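Local coordinates for protein ML032222a iGluR (Mnemiopsis leidyi, PDB 4YKI) that probably serves as a glycine-gated ion channel subunit of the ionotropic glutamate receptor family, its ligand-binding domain holding glycine, at residues L232-F235 and R236-F240. Residues are numbered along the deposited sequence; the frame is centred on the assembly and turned at random.
Sequences LLKF and REEGF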
ATOM      1  N   LEU B 232      -3.464 -10.703   6.124  1.00 12.97           N
ATOM      2  CA  LEU B 232      -2.513 -10.084   5.204  1.00 11.74           C
ATOM      3  C   LEU B 232      -1.711  -8.955   5.859  1.00 12.03           C
ATOM      4  O   LEU B 232      -0.512  -8.818   5.618  1.00 12.37           O
ATOM      5  CB  LEU B 232      -3.215  -9.590   3.928  1.00 11.04           C
ATOM      6  CG  LEU B 232      -3.725 -10.684   2.997  1.00 11.99           C
ATOM      7  CD1 LEU B 232      -4.464 -10.047   1.853  1.00 13.30           C
ATOM      8  CD2 LEU B 232      -2.573 -11.515   2.477  1.00 14.38           C
ATOM      9  N   LEU B 233      -2.353  -8.149   6.698  1.00 12.18           N
ATOM     10  CA  LEU B 233      -1.622  -7.129   7.462  1.00 13.14           C
ATOM     11  C   LEU B 233      -0.553  -7.774   8.352  1.00 13.24           C
ATOM     12  O   LEU B 233       0.580  -7.319   8.408  1.00 13.69           O
ATOM     13  CB  LEU B 233      -2.596  -6.281   8.257  1.00 14.15           C
ATOM     14  CG  LEU B 233      -1.992  -5.205   9.166  1.00 18.55           C
ATOM     15  CD1 LEU B 233      -0.936  -4.342   8.511  1.00 20.33           C
ATOM     16  CD2 LEU B 233      -3.129  -4.360   9.719  1.00 21.29           C
ATOM     17  N   LYS B 234      -0.902  -8.864   9.023  0.52 13.05           N
ATOM     18  CA  LYS B 234       0.067  -9.561   9.858  0.52 14.24           C
ATOM     19  C   LYS B 234       1.242 -10.088   9.026  0.52 13.52           C
ATOM     20  O   LYS B 234       2.390  -9.933   9.409  0.52 13.90           O
ATOM     21  CB  LYS B 234      -0.607 -10.692  10.639  0.52 16.50           C
ATOM     22  CG  LYS B 234       0.212 -11.229  11.811  0.52 19.44           C
ATOM     23  CD  LYS B 234       0.452 -10.152  12.866  0.52 22.88           C
ATOM     24  CE  LYS B 234       0.991 -10.699  14.180  0.52 25.42           C
ATOM     25  NZ  LYS B 234       1.506  -9.620  15.060  0.52 27.57           N
ATOM     26  N   PHE B 235       0.965 -10.705   7.880  1.00 13.01           N
ATOM     27  CA  PHE B 235       2.044 -11.169   7.003  1.00 12.33           C
ATOM     28  C   PHE B 235       3.000 -10.010   6.697  1.00 12.98           C
ATOM     29  O   PHE B 235       4.210 -10.170   6.735  1.00 13.94           O
ATOM     30  CB  PHE B 235       1.494 -11.652   5.641  1.00 13.24           C
ATOM     31  CG  PHE B 235       0.786 -12.990   5.642  1.00 14.00           C
ATOM     32  CD1 PHE B 235       0.711 -13.801   6.747  1.00 15.51           C
ATOM     33  CD2 PHE B 235       0.238 -13.430   4.462  1.00 14.20           C
ATOM     34  CE1 PHE B 235       0.066 -15.019   6.682  1.00 17.56           C
ATOM     35  CE2 PHE B 235      -0.410 -14.632   4.387  1.00 14.80           C
ATOM     36  CZ  PHE B 235      -0.497 -15.441   5.488  1.00 15.73           C
ATOM     37  N   ARG B 236       2.457  -8.833   6.413  1.00 12.54           N
ATOM     38  CA  ARG B 236       3.304  -7.699   6.086  1.00 12.63           C
ATOM     39  C   ARG B 236       4.143  -7.273   7.296  1.00 12.76           C
ATOM     40  O   ARG B 236       5.355  -7.077   7.193  1.00 13.45           O
ATOM     41  CB  ARG B 236       2.452  -6.542   5.585  1.00 13.27           C
ATOM     42  CG  ARG B 236       3.216  -5.413   4.994  1.00 14.95           C
ATOM     43  CD  ARG B 236       2.279  -4.468   4.273  1.00 16.63           C
ATOM     44  NE  ARG B 236       2.967  -3.279   3.821  1.00 16.50           N
ATOM     45  CZ  ARG B 236       2.446  -2.361   3.013  1.00 14.60           C
ATOM     46  NH1 ARG B 236       1.209  -2.481   2.550  1.00 15.02           N
ATOM     47  NH2 ARG B 236       3.155  -1.301   2.699  1.00 16.10           N
ATOM     48  N   GLU B 237       3.483  -7.149   8.441  1.00 12.53           N
ATOM     49  CA  GLU B 237       4.123  -6.719   9.678  1.00 13.50           C
ATOM     50  C   GLU B 237       5.196  -7.693  10.150  1.00 13.75           C
ATOM     51  O   GLU B 237       6.203  -7.283  10.717  1.00 14.89           O
ATOM     52  CB  GLU B 237       3.040  -6.548  10.750  1.00 13.18           C
ATOM     53  CG  GLU B 237       3.558  -6.091  12.106  1.00 15.07           C
ATOM     54  CD  GLU B 237       2.457  -5.679  13.043  1.00 15.87           C
ATOM     55  OE1 GLU B 237       1.674  -4.785  12.707  1.00 15.76           O
ATOM     56  OE2 GLU B 237       2.376  -6.252  14.140  1.00 18.71           O
ATOM     57  N   GLU B 238       4.985  -8.978   9.929  1.00 14.13           N
ATOM     58  CA  GLU B 238       5.958  -9.983  10.336  1.00 15.19           C
ATOM     59  C   GLU B 238       7.117 -10.132   9.371  1.00 14.64           C
ATOM     60  O   GLU B 238       8.071 -10.833   9.680  1.00 16.29           O
ATOM     61  CB  GLU B 238       5.272 -11.334  10.571  1.00 17.41           C
ATOM     62  CG  GLU B 238       4.343 -11.306  11.773  1.00 22.17           C
ATOM     63  CD  GLU B 238       3.568 -12.577  11.976  1.00 26.10           C
ATOM     64  OE1 GLU B 238       3.309 -13.278  10.993  1.00 26.96           O
ATOM     65  OE2 GLU B 238       3.201 -12.857  13.135  1.00 29.71           O
ATOM     66  N   GLY B 239       7.048  -9.478   8.219  1.00 14.80           N
ATOM     67  CA  GLY B 239       8.120  -9.539   7.239  1.00 14.78           C
ATOM     68  C   GLY B 239       7.958 -10.641   6.211  1.00 14.48           C
ATOM     69  O   GLY B 239       8.847 -10.847   5.378  1.00 14.66           O
ATOM     70  N   PHE B 240       6.841 -11.356   6.280  1.00 14.36           N
ATOM     71  CA  PHE B 240       6.621 -12.513   5.418  1.00 13.51           C
ATOM     72  C   PHE B 240       6.506 -12.127   3.941  1.00 13.22           C
ATOM     73  O   PHE B 240       7.021 -12.826   3.069  1.00 13.28           O
ATOM     74  CB  PHE B 240       5.376 -13.259   5.893  1.00 13.80           C
ATOM     75  CG  PHE B 240       5.109 -14.570   5.188  1.00 13.82           C
ATOM     76  CD1 PHE B 240       6.075 -15.569   5.106  1.00 15.70           C
ATOM     77  CD2 PHE B 240       3.858 -14.823   4.661  1.00 14.07           C
ATOM     78  CE1 PHE B 240       5.803 -16.767   4.480  1.00 17.78           C
ATOM     79  CE2 PHE B 240       3.578 -16.033   4.039  1.00 15.94           C
ATOM     80  CZ  PHE B 240       4.549 -17.005   3.961  1.00 17.72           C
TER
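Phe240 turns the edge of its ring to one face of the Phe235 ring in a T-shaped stack, with centroids 5.0 Å apart and planes at 72°. Its CD2 does the touching, 3.7 Å from Phe235 CG, so the approach falls toward the rim of the ring and not over its middle. The two side chains run next to each other in the same direction; Phe240 has CG anti to its own backbone nitrogen (chi1 -174°), which brings the ring back toward the preceding helix. The backbone supports the stack: Phe240 N donates to Phe235 O at 2.9 Å, although the hydrogen bond is bent, with an N-H...O angle of 133°. Gly239, with a positive phi, lets the chain leave the helix here, and its N bonds to Arg236 O at 3.1 Å.

In the last turn of the helix, Glu237 N and Glu238 N donate to Leu233 O and Lys234 O in regular helical bonds. Beside the second subunit, Lys234 bends at chi2, and its NZ forms a long salt bridge of 3.6 Å to Glu237 OE2. The aliphatic part of Lys234 also lies against the carboxylate of Glu238, with CE 3.3 Å from Glu238 OE2.

Farther out, Phe235 packs on Lys44 and Leu45 of helix 37-49. The extended Arg236 instead reaches the second subunit, hydrogen-bonding Glu213 and Ser211 there, while Glu237 OE1 accepts a bond from Ser96 N of that subunit. Helix 225-238 thus contributes to the dimer interface of the ligand-binding domains, and its C-terminal end is a Schellman motif with Gly239 also at the N-cap position of helix 240-248.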